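Local atomic coordinates of beta-galactosidase (Trichoderma reesei, PDB entry 3OG2), a protein that probably hydrolyses terminal non-reducing beta-D-galactose residues in beta-D-galactosides, as a glycoside hydrolase of family 35. Residues T824-R837 with V991-Y1003. Numbering follows the deposited sequence.
Sequences TGNLGGEDYRDVFR and VKGPHFKKRHGAY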
loop_
_atom_site.group_PDB
_atom_site.type_symbol
_atom_site.label_atom_id
_atom_site.label_comp_id
_atom_site.label_asym_id
_atom_site.label_seq_id
_atom_site.Cartn_x
_atom_site.Cartn_y
_atom_site.Cartn_z
ATOM N N THR A 824 -21.842 -9.529 23.618
ATOM C CA THR A 824 -20.623 -10.198 23.193
ATOM C C THR A 824 -20.080 -9.555 21.908
ATOM O O THR A 824 -20.834 -9.103 21.054
ATOM C CB THR A 824 -20.839 -11.696 22.938
ATOM O OG1 THR A 824 -19.555 -12.322 22.804
ATOM C CG2 THR A 824 -21.682 -11.972 21.679
ATOM N N GLY A 825 -18.749 -9.628 21.825
ATOM C CA GLY A 825 -18.038 -9.536 20.563
ATOM C C GLY A 825 -17.311 -10.889 20.359
ATOM O O GLY A 825 -17.858 -11.947 20.688
ATOM N N ASN A 826 -16.088 -10.835 19.817
ATOM C CA ASN A 826 -15.349 -12.078 19.557
ATOM C C ASN A 826 -15.205 -12.847 20.875
ATOM O O ASN A 826 -15.000 -12.240 21.951
ATOM C CB ASN A 826 -13.963 -11.744 18.997
ATOM C CG ASN A 826 -13.025 -11.081 20.007
ATOM O OD1 ASN A 826 -13.194 -9.874 20.307
ATOM N ND2 ASN A 826 -12.068 -11.832 20.537
ATOM N N LEU A 827 -15.295 -14.155 20.776
ATOM C CA LEU A 827 -15.237 -14.969 21.982
ATOM C C LEU A 827 -13.941 -14.702 22.747
ATOM O O LEU A 827 -12.846 -14.838 22.182
ATOM C CB LEU A 827 -15.317 -16.450 21.603
ATOM C CG LEU A 827 -15.349 -17.408 22.817
ATOM C CD1 LEU A 827 -16.637 -17.240 23.581
ATOM C CD2 LEU A 827 -15.231 -18.865 22.311
ATOM N N GLY A 828 -14.078 -14.397 24.051
ATOM C CA GLY A 828 -12.888 -14.176 24.858
ATOM C C GLY A 828 -12.477 -12.723 24.934
ATOM O O GLY A 828 -11.679 -12.357 25.791
ATOM N N GLY A 829 -12.972 -11.885 23.983
ATOM C CA GLY A 829 -12.538 -10.490 23.952
ATOM C C GLY A 829 -11.031 -10.375 23.796
ATOM O O GLY A 829 -10.466 -10.884 22.798
ATOM N N GLU A 830 -10.339 -9.701 24.731
ATOM C CA GLU A 830 -8.893 -9.547 24.656
ATOM C C GLU A 830 -8.195 -10.866 24.914
ATOM O O GLU A 830 -7.018 -10.966 24.506
ATOM C CB GLU A 830 -8.400 -8.480 25.664
ATOM C CG GLU A 830 -8.915 -7.111 25.173
ATOM C CD GLU A 830 -8.964 -6.039 26.217
ATOM O OE1 GLU A 830 -8.545 -6.210 27.389
ATOM O OE2 GLU A 830 -9.457 -4.943 25.872
ATOM N N ASP A 831 -8.854 -11.828 25.540
ATOM C CA ASP A 831 -8.327 -13.224 25.572
ATOM C C ASP A 831 -8.813 -13.909 24.299
ATOM O O ASP A 831 -9.557 -14.910 24.347
ATOM C CB ASP A 831 -8.795 -13.913 26.839
ATOM C CG ASP A 831 -8.208 -13.229 28.049
ATOM O OD1 ASP A 831 -6.985 -13.066 28.136
ATOM O OD2 ASP A 831 -8.975 -12.817 28.928
ATOM N N TYR A 832 -8.421 -13.359 23.145
ATOM C CA TYR A 832 -8.999 -13.847 21.881
ATOM C C TYR A 832 -8.548 -15.257 21.581
ATOM O O TYR A 832 -7.483 -15.739 22.008
ATOM C CB TYR A 832 -8.648 -12.859 20.755
ATOM C CG TYR A 832 -7.169 -12.629 20.535
ATOM C CD1 TYR A 832 -6.492 -11.645 21.279
ATOM C CD2 TYR A 832 -6.471 -13.343 19.582
ATOM C CE1 TYR A 832 -5.143 -11.402 21.088
ATOM C CE2 TYR A 832 -5.109 -13.119 19.366
ATOM C CZ TYR A 832 -4.455 -12.150 20.133
ATOM O OH TYR A 832 -3.104 -11.925 19.901
ATOM N N ARG A 833 -9.351 -16.007 20.842
ATOM C CA ARG A 833 -9.121 -17.448 20.722
ATOM C C ARG A 833 -8.157 -17.831 19.631
ATOM O O ARG A 833 -7.588 -18.935 19.695
ATOM C CB ARG A 833 -10.469 -18.151 20.511
ATOM C CG ARG A 833 -11.395 -18.060 21.707
ATOM C CD ARG A 833 -10.789 -18.712 22.957
ATOM N NE ARG A 833 -11.768 -18.767 24.044
ATOM C CZ ARG A 833 -12.400 -19.849 24.441
ATOM N NH1 ARG A 833 -12.164 -21.013 23.849
ATOM N NH2 ARG A 833 -13.275 -19.743 25.449
ATOM N N ASP A 834 -7.955 -17.018 18.605
ATOM C CA ASP A 834 -7.095 -17.433 17.478
ATOM C C ASP A 834 -5.782 -16.696 17.527
ATOM O O ASP A 834 -5.631 -15.597 16.944
ATOM C CB ASP A 834 -7.852 -17.205 16.179
ATOM C CG ASP A 834 -7.153 -17.886 15.021
ATOM O OD1 ASP A 834 -5.928 -18.171 15.078
ATOM O OD2 ASP A 834 -7.852 -18.143 14.013
ATOM N N VAL A 835 -4.808 -17.262 18.264
ATOM C CA VAL A 835 -3.537 -16.552 18.349
ATOM C C VAL A 835 -2.864 -16.506 17.002
ATOM O O VAL A 835 -2.150 -15.550 16.714
ATOM C CB VAL A 835 -2.641 -17.241 19.376
ATOM C CG1 VAL A 835 -1.222 -16.645 19.393
ATOM C CG2 VAL A 835 -3.317 -17.153 20.746
ATOM N N PHE A 836 -3.065 -17.499 16.144
ATOM C CA PHE A 836 -2.389 -17.489 14.850
ATOM C C PHE A 836 -2.907 -16.366 13.952
ATOM O O PHE A 836 -2.095 -15.752 13.263
ATOM C CB PHE A 836 -2.631 -18.848 14.190
ATOM C CG PHE A 836 -1.737 -19.048 12.971
ATOM C CD1 PHE A 836 -2.115 -18.593 11.707
ATOM C CD2 PHE A 836 -0.506 -19.715 13.102
ATOM C CE1 PHE A 836 -1.339 -18.767 10.591
ATOM C CE2 PHE A 836 0.244 -19.909 11.940
ATOM C CZ PHE A 836 -0.146 -19.476 10.671
ATOM N N ARG A 837 -4.213 -16.166 13.903
ATOM C CA ARG A 837 -4.787 -15.183 12.958
ATOM C C ARG A 837 -4.970 -13.816 13.606
ATOM O O ARG A 837 -5.294 -12.870 12.864
ATOM C CB ARG A 837 -6.103 -15.711 12.366
ATOM C CG ARG A 837 -5.882 -17.051 11.626
ATOM C CD ARG A 837 -7.131 -17.469 10.882
ATOM N NE ARG A 837 -7.001 -18.775 10.196
ATOM C CZ ARG A 837 -6.952 -19.942 10.820
ATOM N NH1 ARG A 837 -6.995 -20.096 12.135
ATOM N NH2 ARG A 837 -6.850 -21.053 10.101
ATOM N N VAL A 991 0.295 -20.848 4.152
ATOM C CA VAL A 991 0.231 -20.439 5.556
ATOM C C VAL A 991 -0.580 -21.470 6.312
ATOM O O VAL A 991 -1.708 -21.770 5.899
ATOM C CB VAL A 991 -0.396 -19.034 5.607
ATOM C CG1 VAL A 991 -0.596 -18.605 7.045
ATOM C CG2 VAL A 991 0.487 -18.023 4.892
ATOM N N LYS A 992 -0.010 -22.000 7.372
ATOM C CA LYS A 992 -0.590 -23.116 8.130
ATOM C C LYS A 992 -1.514 -22.643 9.228
ATOM O O LYS A 992 -1.223 -22.795 10.423
ATOM C CB LYS A 992 0.537 -23.980 8.730
ATOM C CG LYS A 992 1.527 -24.464 7.670
ATOM C CD LYS A 992 2.571 -25.466 8.172
ATOM C CE LYS A 992 3.513 -25.920 7.073
ATOM N NZ LYS A 992 4.958 -25.648 7.275
ATOM N N GLY A 993 -2.644 -22.045 8.850
ATOM C CA GLY A 993 -3.589 -21.614 9.870
ATOM C C GLY A 993 -4.203 -22.820 10.578
ATOM O O GLY A 993 -4.531 -23.835 9.942
ATOM N N PRO A 994 -4.354 -22.822 11.903
ATOM C CA PRO A 994 -4.997 -23.934 12.600
ATOM C C PRO A 994 -6.396 -24.251 12.109
ATOM O O PRO A 994 -7.177 -23.381 11.752
ATOM C CB PRO A 994 -5.071 -23.398 14.037
ATOM C CG PRO A 994 -3.773 -22.649 14.099
ATOM C CD PRO A 994 -3.825 -21.807 12.838
ATOM N N HIS A 995 -6.674 -25.566 12.112
ATOM C CA HIS A 995 -8.004 -26.017 11.752
ATOM C C HIS A 995 -8.961 -25.916 12.927
ATOM O O HIS A 995 -8.543 -25.683 14.079
ATOM C CB HIS A 995 -7.896 -27.482 11.348
ATOM C CG HIS A 995 -7.154 -27.675 10.066
ATOM N ND1 HIS A 995 -6.235 -26.896 9.422
ATOM C CD2 HIS A 995 -7.326 -28.752 9.244
ATOM C CE1 HIS A 995 -5.844 -27.447 8.292
ATOM N NE2 HIS A 995 -6.505 -28.590 8.167
ATOM N N PHE A 996 -10.257 -26.112 12.628
ATOM C CA PHE A 996 -11.241 -26.119 13.696
ATOM C C PHE A 996 -10.872 -27.101 14.798
ATOM O O PHE A 996 -10.520 -28.237 14.510
ATOM C CB PHE A 996 -12.610 -26.461 13.096
ATOM C CG PHE A 996 -13.649 -26.745 14.190
ATOM C CD1 PHE A 996 -14.302 -25.702 14.807
ATOM C CD2 PHE A 996 -13.965 -28.036 14.578
ATOM C CE1 PHE A 996 -15.225 -25.910 15.812
ATOM C CE2 PHE A 996 -14.849 -28.249 15.601
ATOM C CZ PHE A 996 -15.516 -27.201 16.228
ATOM N N LYS A 997 -11.078 -26.701 16.034
ATOM C CA LYS A 997 -11.047 -27.528 17.226
ATOM C C LYS A 997 -12.160 -26.989 18.105
ATOM O O LYS A 997 -12.312 -25.789 18.270
ATOM C CB LYS A 997 -9.727 -27.417 17.977
ATOM C CG LYS A 997 -8.603 -28.329 17.535
ATOM C CD LYS A 997 -7.278 -27.765 18.036
ATOM C CE LYS A 997 -7.284 -27.624 19.554
ATOM N NZ LYS A 997 -6.372 -28.630 20.194
ATOM N N LYS A 998 -12.945 -27.872 18.691
ATOM C CA LYS A 998 -14.021 -27.468 19.560
ATOM C C LYS A 998 -13.516 -26.539 20.661
ATOM O O LYS A 998 -12.524 -26.817 21.349
ATOM C CB LYS A 998 -14.609 -28.749 20.137
ATOM C CG LYS A 998 -15.601 -28.400 21.215
ATOM C CD LYS A 998 -16.954 -28.165 20.593
ATOM C CE LYS A 998 -17.958 -28.289 21.748
ATOM N NZ LYS A 998 -19.220 -27.617 21.358
ATOM N N ARG A 999 -14.195 -25.390 20.791
ATOM C CA ARG A 999 -13.732 -24.398 21.782
ATOM C C ARG A 999 -14.404 -24.582 23.136
ATOM O O ARG A 999 -15.650 -24.587 23.257
ATOM C CB ARG A 999 -14.091 -22.990 21.286
ATOM C CG ARG A 999 -13.261 -22.673 20.010
ATOM C CD ARG A 999 -13.665 -21.314 19.471
ATOM N NE ARG A 999 -12.684 -20.901 18.461
ATOM C CZ ARG A 999 -12.643 -19.675 17.942
ATOM N NH1 ARG A 999 -13.537 -18.755 18.303
ATOM N NH2 ARG A 999 -11.713 -19.377 17.082
ATOM N N HIS A 1000 -13.596 -24.725 24.174
ATOM C CA HIS A 1000 -14.151 -24.857 25.528
ATOM C C HIS A 1000 -14.666 -23.482 25.939
ATOM O O HIS A 1000 -14.055 -22.409 25.678
ATOM C CB HIS A 1000 -13.100 -25.427 26.470
ATOM C CG HIS A 1000 -12.646 -26.837 26.126
ATOM N ND1 HIS A 1000 -12.472 -27.831 27.053
ATOM C CD2 HIS A 1000 -12.294 -27.415 24.948
ATOM C CE1 HIS A 1000 -12.047 -28.964 26.471
ATOM N NE2 HIS A 1000 -11.936 -28.746 25.170
ATOM N N GLY A 1001 -15.806 -23.478 26.600
ATOM C CA GLY A 1001 -16.352 -22.211 27.084
ATOM C C GLY A 1001 -17.055 -21.423 26.015
ATOM O O GLY A 1001 -17.423 -20.280 26.275
ATOM N N ALA A 1002 -17.237 -21.958 24.808
ATOM C CA ALA A 1002 -17.906 -21.168 23.796
ATOM C C ALA A 1002 -19.381 -20.994 24.115
ATOM O O ALA A 1002 -19.983 -21.716 24.928
ATOM C CB ALA A 1002 -17.752 -21.856 22.450
ATOM N N TYR A 1003 -19.962 -20.008 23.451
ATOM C CA TYR A 1003 -21.380 -19.685 23.595
ATOM C C TYR A 1003 -21.838 -19.036 22.274
ATOM O O TYR A 1003 -20.944 -18.691 21.482
ATOM C CB TYR A 1003 -21.648 -18.795 24.825
ATOM C CG TYR A 1003 -20.927 -17.486 24.815
ATOM C CD1 TYR A 1003 -21.328 -16.389 24.065
ATOM C CD2 TYR A 1003 -19.812 -17.325 25.596
ATOM C CE1 TYR A 1003 -20.669 -15.182 24.064
ATOM C CE2 TYR A 1003 -19.111 -16.125 25.624
ATOM C CZ TYR A 1003 -19.557 -15.061 24.850
ATOM O OH TYR A 1003 -18.853 -13.879 24.847
ATOM O OXT TYR A 1003 -23.124 -18.744 22.027
HETATM O O HOH W 1 -16.245 -13.824 25.693
HETATM O O HOH W 2 -9.108 -20.708 17.117
#
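Arg833 and Arg999 lie side by side, their side chains pointing opposite ways, where the C-terminal tail, residues 991-1003, runs along the loop 824-837 that leaves strand 820-824, the edge of a five-stranded antiparallel sheet. The two segments share no backbone hydrogen bond with each other, so this is a worked example of irregular chains joined by side chains reaching for backbone carbonyls. The two guanidinium planes lie 29° apart without stacking: CB of Arg833 sits over the centre of the Arg999 guanidinium, 3.7 Å from its CZ. That guanidinium is held by a salt bridge from NH2 to Glu842 and a hydrogen bond from NH1 to Arg849 O. Arg833 bends at its second torsion (chi2 -61°), and its NH1, at 3.0 Å, and NH2, at 2.8 Å, both donate to His1000 O, which lies in the guanidinium plane. Leu827 CD2 rests over one face of the Arg833 guanidinium, while its CD1 packs 3.4 Å from Tyr1003 CE2.

At the other end, the Phe836 ring receives Gly993 CA over one face in a CH-pi contact, with Val991 CG1 at its edge. Beside it, Arg837 NH2 donates to Pro994 O at 2.9 Å, and NH1 forms a salt bridge with Asp834 OD2 at 2.8 Å. Asp834 also accepts from Arg837 N through OD1 in an Asx motif, fixing both ends of the arginine. A leucine in its place would probably leave Asp834 without its charge mate and Pro994 O without this donor.

Back at the Leu827 end, the C-terminal Tyr1003 meets Thr824 at the edge of its ring, OG1 to OH 2.7 Å, and one water links Tyr1003 OH to Gly828 N, accepting from that amide at 2.8 Å.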